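Local coordinates for VgrG protein (Vibrio cholerae, PDB 4DTH) that binds ATP and magnesium ions in its actin cross-linking domain, a toxin module that probably uses them to join G-actin monomers covalently, at residues 250-255 / 309-314; 300-305 / 317-322. All coordinates share one frame; numbering follows the deposited sequence. Where two conformers were deposited one is given.

Contact 1: residues 250-255 / 309-314; sequences NEWDPM and RYSESL. With SO4 (sulfate ion), chain J.
Trp252 lays one face of its indole over the start of helix 312-323, where Leu314 crosses it. The Leu314 methyl CD1 sits above the middle of the ring system, 3.8 Å from the centroid of the six-membered ring and 17° off its normal, a CH-pi contact made face-on. Nearer the pyrrole side, Leu314 CB reaches Trp252 NE1 at 3.6 Å, and the backbone Leu314 N approaches Trp252 CD1 at 3.5 Å. With CG anti to the backbone N (chi1 -175°), the indole lies between helix 312-323 on one face and its own chain on the other, where Pro254 N sits near the rim. Ser313 comes from the edge: its OG lies close to the indole plane, 3.4 Å from Trp252 CD1. Ser311 is the N-cap of helix 312-323, its OG accepting from Leu314 N at 3.1 Å in a fairly straight bond (162°). The carboxylate of Glu257 ties the two sides together, since its OE2 is hydrogen-bonded to both Trp252 NE1 and Ser311 OG; the indole N-H is thereby satisfied, which probably helps to fix the rotation of the ring. A water accepts from Asp253 N and makes a weak bond with Ser313 OG, adding a second polar bridge beside the ring. In the loop itself, Asp253 OD1 accepts from Met255 N, closing an Asx turn as the 3-10 segment begins. One residue before the cap, Tyr310 OH donates to O3 of a sulfate ion, probably from the crystallisation liquor, at 2.8 Å; Lys243 holds the same ion.

Contact 2: residues 300-305 / 317-322; sequences KHIKPQ and NVFQYF
Lys303 stretches its aliphatic chain over one face of the Phe319 ring, and Ile302 meets the same ring at its edge. The lysine has CG beside its backbone N (chi1 -62°) and is extended from there on, so alternate methylenes reach down to the ring. CG lies 3.7 Å from the ring centroid and 16° off the normal, a CH-pi contact displaced toward the CD2-CE2 side, while CE comes within 3.5 Å of Phe319 CE1 across the ring. Phe319 sends its ring out from helix 312-323 by holding CG anti to the backbone N (chi1 -173°), thus spanning the gap to helix 292-307. The two helices are consecutive in the chain, joined by a short turn, and run in roughly opposite directions at a slant, as a splayed helical hairpin, with CA atoms of Lys303 and Phe319 6.9 Å apart. Met299 and Leu306 of helix 292-307 also touch Phe319, which widens the apolar seat for the ring. Close to the ring plane, Ile302 CB stands 4.1 Å from Phe319 CE2; the Ile302 side chain also touches Thr232 and Tyr235 of helix 221-245. Helix 292-307 is kinked here, Pro304 having no N-H to bond to the preceding turn.

Contacts 1 and 2 lie about 12 Å apart between centres, and both use helix 312-323: contact 1 its first turn, contact 2 the turns that follow. Their segments alternate along the chain, 250-255, 300-305, 309-314 and 317-322, so this one helix is joined both to the loop after helix 221-245 and to helix 292-307. A direct connection runs between them, from Glu251 N to Asn317 OD1 at 2.9 Å, probably a hydrogen bond. Both lie in a helical part of the actin cross-linking domain, their centres about 27 Å (contact 1) and 25 Å (contact 2) from the centre of the chain; no magnesium ligand (Glu28, Glu90, Gln174, Glu351) lies in these segments.

Contact 1: residues 250-255 / 309-314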
ATOM      1  N   ASN A 250     -13.822 -16.627   4.798  1.00 22.91           N
ATOM      2  CA  ASN A 250     -14.924 -16.802   5.759  1.00 24.06           C
ATOM      3  C   ASN A 250     -15.065 -18.296   6.068  1.00 27.80           C
ATOM      4  O   ASN A 250     -14.080 -18.915   6.471  1.00 28.26           O
ATOM      5  CB  ASN A 250     -16.248 -16.190   5.226  1.00 29.69           C
ATOM      6  CG  ASN A 250     -16.754 -15.031   5.999  1.00 56.04           C
ATOM      7  OD1 ASN A 250     -16.015 -14.365   6.736  1.00 56.96           O
ATOM      8  ND2 ASN A 250     -18.018 -14.731   5.772  1.00 46.61           N
ATOM      9  N   GLU A 251     -16.222 -18.894   5.719  1.00 23.69           N
ATOM     10  CA  GLU A 251     -16.483 -20.315   5.928  1.00 23.97           C
ATOM     11  C   GLU A 251     -16.327 -21.156   4.646  1.00 26.83           C
ATOM     12  O   GLU A 251     -16.532 -22.364   4.698  1.00 27.94           O
ATOM     13  CB  GLU A 251     -17.856 -20.534   6.588  1.00 25.64           C
ATOM     14  CG  GLU A 251     -17.897 -20.117   8.051  1.00 39.21           C
ATOM     15  CD  GLU A 251     -19.270 -20.175   8.694  1.00 66.78           C
ATOM     16  OE1 GLU A 251     -19.853 -21.281   8.768  1.00 65.83           O
ATOM     17  OE2 GLU A 251     -19.752 -19.113   9.149  1.00 66.72           O
ATOM     18  N   TRP A 252     -15.930 -20.531   3.508  1.00 22.26           N
ATOM     19  CA  TRP A 252     -15.751 -21.277   2.255  1.00 20.76           C
ATOM     20  C   TRP A 252     -14.459 -22.056   2.279  1.00 23.23           C
ATOM     21  O   TRP A 252     -13.392 -21.498   2.562  1.00 22.01           O
ATOM     22  CB  TRP A 252     -15.765 -20.359   1.024  1.00 18.67           C
ATOM     23  CG  TRP A 252     -15.693 -21.116  -0.269  1.00 18.53           C
ATOM     24  CD1 TRP A 252     -16.699 -21.828  -0.859  1.00 20.88           C
ATOM     25  CD2 TRP A 252     -14.563 -21.207  -1.153  1.00 17.68           C
ATOM     26  NE1 TRP A 252     -16.260 -22.370  -2.045  1.00 19.59           N
ATOM     27  CE2 TRP A 252     -14.968 -21.972  -2.271  1.00 20.51           C
ATOM     28  CE3 TRP A 252     -13.259 -20.679  -1.133  1.00 17.87           C
ATOM     29  CZ2 TRP A 252     -14.114 -22.237  -3.348  1.00 19.20           C
ATOM     30  CZ3 TRP A 252     -12.410 -20.949  -2.199  1.00 18.67           C
ATOM     31  CH2 TRP A 252     -12.843 -21.709  -3.298  1.00 19.66           C
ATOM     32  N   ASP A 253     -14.574 -23.354   1.979  1.00 20.94           N
ATOM     33  CA  ASP A 253     -13.452 -24.280   1.957  1.00 20.97           C
ATOM     34  C   ASP A 253     -13.128 -24.646   0.505  1.00 23.65           C
ATOM     35  O   ASP A 253     -13.918 -25.339  -0.140  1.00 24.83           O
ATOM     36  CB  ASP A 253     -13.787 -25.528   2.804  1.00 23.21           C
ATOM     37  CG  ASP A 253     -12.722 -26.613   2.822  1.00 26.52           C
ATOM     38  OD1 ASP A 253     -11.666 -26.431   2.169  1.00 22.94           O
ATOM     39  OD2 ASP A 253     -12.958 -27.654   3.451  1.00 27.62           O
ATOM     40  N   PRO A 254     -11.973 -24.186  -0.036  1.00 20.27           N
ATOM     41  CA  PRO A 254     -11.621 -24.532  -1.432  1.00 20.21           C
ATOM     42  C   PRO A 254     -11.561 -26.029  -1.722  1.00 25.80           C
ATOM     43  O   PRO A 254     -11.908 -26.453  -2.827  1.00 25.81           O
ATOM     44  CB  PRO A 254     -10.248 -23.881  -1.622  1.00 21.30           C
ATOM     45  CG  PRO A 254      -9.712 -23.693  -0.225  1.00 24.92           C
ATOM     46  CD  PRO A 254     -10.926 -23.356   0.588  1.00 20.61           C
ATOM     47  N   MET A 255     -11.174 -26.833  -0.720  1.00 24.56           N
ATOM     48  CA  MET A 255     -11.105 -28.292  -0.845  1.00 25.46           C
ATOM     49  C   MET A 255     -12.491 -28.925  -1.077  1.00 32.43           C
ATOM     50  O   MET A 255     -12.570 -29.975  -1.717  1.00 33.31           O
ATOM     51  CB  MET A 255     -10.360 -28.924   0.349  1.00 27.71           C
ATOM     52  CG  MET A 255      -8.857 -28.618   0.369  1.00 30.16           C
ATOM     53  SD  MET A 255      -7.921 -29.443  -0.956  1.00 33.95           S
ATOM     54  CE  MET A 255      -7.893 -31.162  -0.307  1.00 31.51           C
ATOM     55  N   ARG A 309     -22.190 -16.688 -11.445  1.00 20.21           N
ATOM     56  CA  ARG A 309     -20.814 -17.024 -11.830  1.00 19.81           C
ATOM     57  C   ARG A 309     -20.100 -18.002 -10.909  1.00 22.89           C
ATOM     58  O   ARG A 309     -19.166 -18.686 -11.350  1.00 22.78           O
ATOM     59  CB  ARG A 309     -19.978 -15.745 -11.860  1.00 19.37           C
ATOM     60  CG  ARG A 309     -20.387 -14.769 -12.951  1.00 24.09           C
ATOM     61  CD  ARG A 309     -19.668 -13.451 -12.765  1.00 22.27           C
ATOM     62  NE  ARG A 309     -19.936 -12.493 -13.843  1.00 26.13           N
ATOM     63  CZ  ARG A 309     -20.947 -11.635 -13.848  1.00 32.12           C
ATOM     64  NH1 ARG A 309     -21.833 -11.635 -12.859  1.00 23.15           N
ATOM     65  NH2 ARG A 309     -21.082 -10.766 -14.839  1.00 23.15           N
ATOM     66  N   TYR A 310     -20.487 -18.025  -9.630  1.00 19.46           N
ATOM     67  CA  TYR A 310     -19.806 -18.841  -8.616  1.00 19.56           C
ATOM     68  C   TYR A 310     -20.785 -19.655  -7.817  1.00 22.60           C
ATOM     69  O   TYR A 310     -21.973 -19.325  -7.786  1.00 22.64           O
ATOM     70  CB  TYR A 310     -18.958 -17.952  -7.698  1.00 19.92           C
ATOM     71  CG  TYR A 310     -17.858 -17.247  -8.455  1.00 20.26           C
ATOM     72  CD1 TYR A 310     -16.713 -17.932  -8.861  1.00 22.42           C
ATOM     73  CD2 TYR A 310     -18.006 -15.924  -8.863  1.00 20.51           C
ATOM     74  CE1 TYR A 310     -15.722 -17.304  -9.616  1.00 23.25           C
ATOM     75  CE2 TYR A 310     -17.023 -15.286  -9.621  1.00 21.15           C
ATOM     76  CZ  TYR A 310     -15.885 -15.981  -9.994  1.00 25.36           C
ATOM     77  OH  TYR A 310     -14.924 -15.367 -10.752  1.00 22.40           O
ATOM     78  N   SER A 311     -20.286 -20.714  -7.157  1.00 20.75           N
ATOM     79  CA  SER A 311     -21.129 -21.589  -6.341  1.00 21.05           C
ATOM     80  C   SER A 311     -21.830 -20.773  -5.272  1.00 24.95           C
ATOM     81  O   SER A 311     -21.353 -19.678  -4.931  1.00 22.92           O
ATOM     82  CB  SER A 311     -20.276 -22.664  -5.682  1.00 22.95           C
ATOM     83  OG  SER A 311     -19.438 -22.084  -4.692  1.00 23.32           O
ATOM     84  N   GLU A 312     -22.956 -21.293  -4.751  0.50 22.66           N
ATOM     85  CA  GLU A 312     -23.706 -20.643  -3.680  0.50 22.90           C
ATOM     86  C   GLU A 312     -22.813 -20.360  -2.471  0.50 25.51           C
ATOM     87  O   GLU A 312     -22.826 -19.242  -1.963  0.50 25.37           O
ATOM     88  CB  GLU A 312     -24.953 -21.465  -3.270  0.50 24.93           C
ATOM     89  CG  GLU A 312     -25.715 -20.908  -2.065  0.50 35.40           C
ATOM     90  CD  GLU A 312     -26.216 -19.477  -2.125  0.50 54.74           C
ATOM     91  OE1 GLU A 312     -26.229 -18.875  -3.224  0.50 40.21           O
ATOM     92  OE2 GLU A 312     -26.644 -18.962  -1.068  0.50 53.95           O
ATOM     93  N   SER A 313     -22.025 -21.358  -2.039  1.00 22.21           N
ATOM     94  CA  SER A 313     -21.126 -21.228  -0.891  1.00 21.33           C
ATOM     95  C   SER A 313     -20.060 -20.143  -1.095  1.00 23.13           C
ATOM     96  O   SER A 313     -19.897 -19.287  -0.234  1.00 22.44           O
ATOM     97  CB  SER A 313     -20.494 -22.561  -0.519  1.00 24.45           C
ATOM     98  OG  SER A 313     -19.674 -22.357   0.621  1.00 26.12           O
ATOM     99  N   LEU A 314     -19.391 -20.141  -2.257  1.00 20.03           N
ATOM    100  CA  LEU A 314     -18.381 -19.116  -2.514  1.00 19.11           C
ATOM    101  C   LEU A 314     -19.021 -17.723  -2.582  1.00 21.12           C
ATOM    102  O   LEU A 314     -18.499 -16.802  -1.960  1.00 19.48           O
ATOM    103  CB  LEU A 314     -17.561 -19.435  -3.777  1.00 18.90           C
ATOM    104  CG  LEU A 314     -16.427 -18.467  -4.150  1.00 22.12           C
ATOM    105  CD1 LEU A 314     -15.441 -18.226  -2.969  1.00 21.82           C
ATOM    106  CD2 LEU A 314     -15.704 -18.960  -5.392  1.00 22.97           C
TER
HETATM  107  S   SO4 J 409     -13.349 -18.213 -12.928  1.00 64.20           S
HETATM  108  O1  SO4 J 409     -12.312 -19.232 -12.754  1.00 64.96           O
HETATM  109  O2  SO4 J 409     -14.663 -18.833 -12.757  1.00 63.34           O
HETATM  110  O3  SO4 J 409     -13.175 -17.152 -11.932  1.00 61.88           O
HETATM  111  O4  SO4 J 409     -13.231 -17.645 -14.279  1.00 64.19           O
HETATM  112  O   HOH W   1     -17.302 -24.487   1.554  1.00 29.07           O

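Contact 2: residues 300-305 / 317-322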
ATOM      1  N   LYS A 300     -28.267  -5.327  -2.477  1.00 26.34           N
ATOM      2  CA  LYS A 300     -29.239  -6.352  -2.861  1.00 26.41           C
ATOM      3  C   LYS A 300     -28.943  -6.903  -4.263  1.00 28.52           C
ATOM      4  O   LYS A 300     -29.083  -8.107  -4.474  1.00 29.69           O
ATOM      5  CB  LYS A 300     -30.680  -5.800  -2.772  1.00 30.26           C
ATOM      6  CG  LYS A 300     -31.513  -6.407  -1.637  1.00 59.03           C
ATOM      7  CD  LYS A 300     -32.010  -5.352  -0.649  1.00 75.09           C
ATOM      8  CE  LYS A 300     -32.754  -5.923   0.536  1.00 91.32           C
ATOM      9  NZ  LYS A 300     -34.001  -5.156   0.802  1.00103.46           N
ATOM     10  N   HIS A 301     -28.470  -6.048  -5.192  1.00 22.97           N
ATOM     11  CA  HIS A 301     -28.158  -6.440  -6.572  1.00 22.16           C
ATOM     12  C   HIS A 301     -26.813  -7.138  -6.789  1.00 23.73           C
ATOM     13  O   HIS A 301     -26.609  -7.742  -7.846  1.00 22.34           O
ATOM     14  CB  HIS A 301     -28.342  -5.260  -7.530  1.00 23.24           C
ATOM     15  CG  HIS A 301     -29.778  -4.947  -7.793  1.00 26.61           C
ATOM     16  ND1 HIS A 301     -30.473  -4.041  -7.014  1.00 28.85           N
ATOM     17  CD2 HIS A 301     -30.614  -5.445  -8.734  1.00 28.16           C
ATOM     18  CE1 HIS A 301     -31.704  -4.009  -7.508  1.00 28.06           C
ATOM     19  NE2 HIS A 301     -31.829  -4.825  -8.554  1.00 28.22           N
ATOM     20  N   ILE A 302     -25.906  -7.090  -5.803  1.00 20.04           N
ATOM     21  CA  ILE A 302     -24.598  -7.746  -5.939  1.00 19.45           C
ATOM     22  C   ILE A 302     -24.700  -9.277  -5.866  1.00 22.95           C
ATOM     23  O   ILE A 302     -24.046  -9.946  -6.660  1.00 22.44           O
ATOM     24  CB  ILE A 302     -23.537  -7.182  -4.958  1.00 21.75           C
ATOM     25  CG1 ILE A 302     -23.338  -5.666  -5.178  1.00 22.60           C
ATOM     26  CG2 ILE A 302     -22.190  -7.936  -5.109  1.00 21.99           C
ATOM     27  CD1 ILE A 302     -22.411  -4.968  -4.152  1.00 24.60           C
ATOM     28  N   LYS A 303     -25.467  -9.815  -4.893  1.00 21.10           N
ATOM     29  CA  LYS A 303     -25.646 -11.266  -4.658  1.00 21.51           C
ATOM     30  C   LYS A 303     -25.869 -12.070  -5.974  1.00 25.00           C
ATOM     31  O   LYS A 303     -25.102 -13.009  -6.213  1.00 24.58           O
ATOM     32  CB  LYS A 303     -26.788 -11.556  -3.642  1.00 24.71           C
ATOM     33  CG  LYS A 303     -26.590 -10.992  -2.225  1.00 36.15           C
ATOM     34  CD  LYS A 303     -27.765 -11.373  -1.288  1.00 40.07           C
ATOM     35  CE  LYS A 303     -27.624 -10.755   0.088  1.00 43.95           C
ATOM     36  NZ  LYS A 303     -28.395 -11.471   1.139  1.00 45.72           N
ATOM     37  N   PRO A 304     -26.825 -11.700  -6.871  1.00 21.73           N
ATOM     38  CA  PRO A 304     -27.001 -12.496  -8.104  1.00 21.13           C
ATOM     39  C   PRO A 304     -25.833 -12.435  -9.075  1.00 22.38           C
ATOM     40  O   PRO A 304     -25.660 -13.379  -9.840  1.00 21.63           O
ATOM     41  CB  PRO A 304     -28.286 -11.940  -8.742  1.00 23.06           C
ATOM     42  CG  PRO A 304     -28.853 -10.981  -7.780  1.00 27.80           C
ATOM     43  CD  PRO A 304     -27.834 -10.623  -6.770  1.00 23.27           C
ATOM     44  N   GLN A 305     -25.047 -11.349  -9.058  1.00 19.39           N
ATOM     45  CA  GLN A 305     -23.862 -11.228  -9.915  1.00 18.27           C
ATOM     46  C   GLN A 305     -22.835 -12.306  -9.524  1.00 21.55           C
ATOM     47  O   GLN A 305     -22.255 -12.945 -10.401  1.00 21.47           O
ATOM     48  CB  GLN A 305     -23.251  -9.824  -9.831  1.00 19.06           C
ATOM     49  CG  GLN A 305     -24.202  -8.717 -10.302  1.00 19.56           C
ATOM     50  CD  GLN A 305     -24.477  -8.728 -11.787  1.00 25.32           C
ATOM     51  OE1 GLN A 305     -23.698  -9.252 -12.602  1.00 21.24           O
ATOM     52  NE2 GLN A 305     -25.606  -8.149 -12.173  1.00 21.26           N
ATOM     53  N   ASN A 317     -20.191 -16.605   1.006  1.00 20.13           N
ATOM     54  CA  ASN A 317     -19.016 -16.317   1.810  1.00 19.49           C
ATOM     55  C   ASN A 317     -18.287 -15.032   1.425  1.00 22.35           C
ATOM     56  O   ASN A 317     -17.897 -14.285   2.314  1.00 21.67           O
ATOM     57  CB  ASN A 317     -18.098 -17.527   1.892  1.00 18.85           C
ATOM     58  CG  ASN A 317     -18.615 -18.521   2.906  1.00 27.78           C
ATOM     59  OD1 ASN A 317     -18.517 -18.293   4.117  1.00 25.21           O
ATOM     60  ND2 ASN A 317     -19.237 -19.603   2.439  1.00 22.37           N
ATOM     61  N   VAL A 318     -18.144 -14.754   0.117  1.00 18.96           N
ATOM     62  CA  VAL A 318     -17.497 -13.525  -0.367  1.00 18.60           C
ATOM     63  C   VAL A 318     -18.400 -12.332   0.002  1.00 23.03           C
ATOM     64  O   VAL A 318     -17.906 -11.344   0.544  1.00 21.75           O
ATOM     65  CB  VAL A 318     -17.173 -13.576  -1.895  1.00 21.42           C
ATOM     66  CG1 VAL A 318     -16.792 -12.192  -2.435  1.00 21.12           C
ATOM     67  CG2 VAL A 318     -16.058 -14.588  -2.191  1.00 20.68           C
ATOM     68  N   PHE A 319     -19.715 -12.445  -0.273  1.00 21.58           N
ATOM     69  CA  PHE A 319     -20.668 -11.381   0.050  1.00 22.37           C
ATOM     70  C   PHE A 319     -20.629 -11.031   1.543  1.00 26.90           C
ATOM     71  O   PHE A 319     -20.409  -9.865   1.864  1.00 25.69           O
ATOM     72  CB  PHE A 319     -22.094 -11.729  -0.430  1.00 24.69           C
ATOM     73  CG  PHE A 319     -23.069 -10.583  -0.270  1.00 26.82           C
ATOM     74  CD1 PHE A 319     -23.755 -10.394   0.926  1.00 31.70           C
ATOM     75  CD2 PHE A 319     -23.273  -9.671  -1.303  1.00 28.35           C
ATOM     76  CE1 PHE A 319     -24.629  -9.310   1.086  1.00 32.67           C
ATOM     77  CE2 PHE A 319     -24.156  -8.594  -1.144  1.00 31.60           C
ATOM     78  CZ  PHE A 319     -24.829  -8.425   0.049  1.00 30.78           C
ATOM     79  N   GLN A 320     -20.766 -12.029   2.446  1.00 24.48           N
ATOM     80  CA  GLN A 320     -20.737 -11.825   3.904  1.00 25.01           C
ATOM     81  C   GLN A 320     -19.398 -11.260   4.379  1.00 28.67           C
ATOM     82  O   GLN A 320     -19.376 -10.359   5.220  1.00 28.98           O
ATOM     83  CB  GLN A 320     -21.056 -13.135   4.660  1.00 27.29           C
ATOM     84  CG  GLN A 320     -21.338 -12.923   6.165  1.00 54.01           C
ATOM     85  CD  GLN A 320     -21.228 -14.164   7.033  1.00 81.48           C
ATOM     86  OE1 GLN A 320     -20.772 -15.233   6.610  1.00 78.20           O
ATOM     87  NE2 GLN A 320     -21.613 -14.033   8.296  1.00 77.86           N
ATOM     88  N   TYR A 321     -18.282 -11.793   3.841  1.00 23.01           N
ATOM     89  CA  TYR A 321     -16.950 -11.349   4.193  1.00 21.80           C
ATOM     90  C   TYR A 321     -16.827  -9.828   4.035  1.00 25.95           C
ATOM     91  O   TYR A 321     -16.418  -9.150   4.974  1.00 26.02           O
ATOM     92  CB  TYR A 321     -15.896 -12.069   3.333  1.00 21.70           C
ATOM     93  CG  TYR A 321     -14.491 -11.586   3.598  1.00 21.07           C
ATOM     94  CD1 TYR A 321     -13.788 -12.008   4.726  1.00 22.33           C
ATOM     95  CD2 TYR A 321     -13.857 -10.707   2.722  1.00 20.93           C
ATOM     96  CE1 TYR A 321     -12.494 -11.557   4.981  1.00 22.46           C
ATOM     97  CE2 TYR A 321     -12.564 -10.249   2.966  1.00 21.73           C
ATOM     98  CZ  TYR A 321     -11.885 -10.680   4.096  1.00 25.48           C
ATOM     99  OH  TYR A 321     -10.615 -10.244   4.336  1.00 23.81           O
ATOM    100  N   PHE A 322     -17.191  -9.310   2.858  1.00 22.41           N
ATOM    101  CA  PHE A 322     -17.094  -7.878   2.601  1.00 22.44           C
ATOM    102  C   PHE A 322     -18.124  -7.040   3.354  1.00 31.42           C
ATOM    103  O   PHE A 322     -17.836  -5.891   3.685  1.00 29.87           O
ATOM    104  CB  PHE A 322     -17.074  -7.586   1.100  1.00 22.06           C
ATOM    105  CG  PHE A 322     -15.763  -7.979   0.457  1.00 21.26           C
ATOM    106  CD1 PHE A 322     -14.559  -7.445   0.910  1.00 22.41           C
ATOM    107  CD2 PHE A 322     -15.732  -8.889  -0.595  1.00 21.65           C
ATOM    108  CE1 PHE A 322     -13.339  -7.817   0.328  1.00 22.68           C
ATOM    109  CE2 PHE A 322     -14.513  -9.264  -1.178  1.00 23.11           C
ATOM    110  CZ  PHE A 322     -13.326  -8.717  -0.717  1.00 21.13           C
TER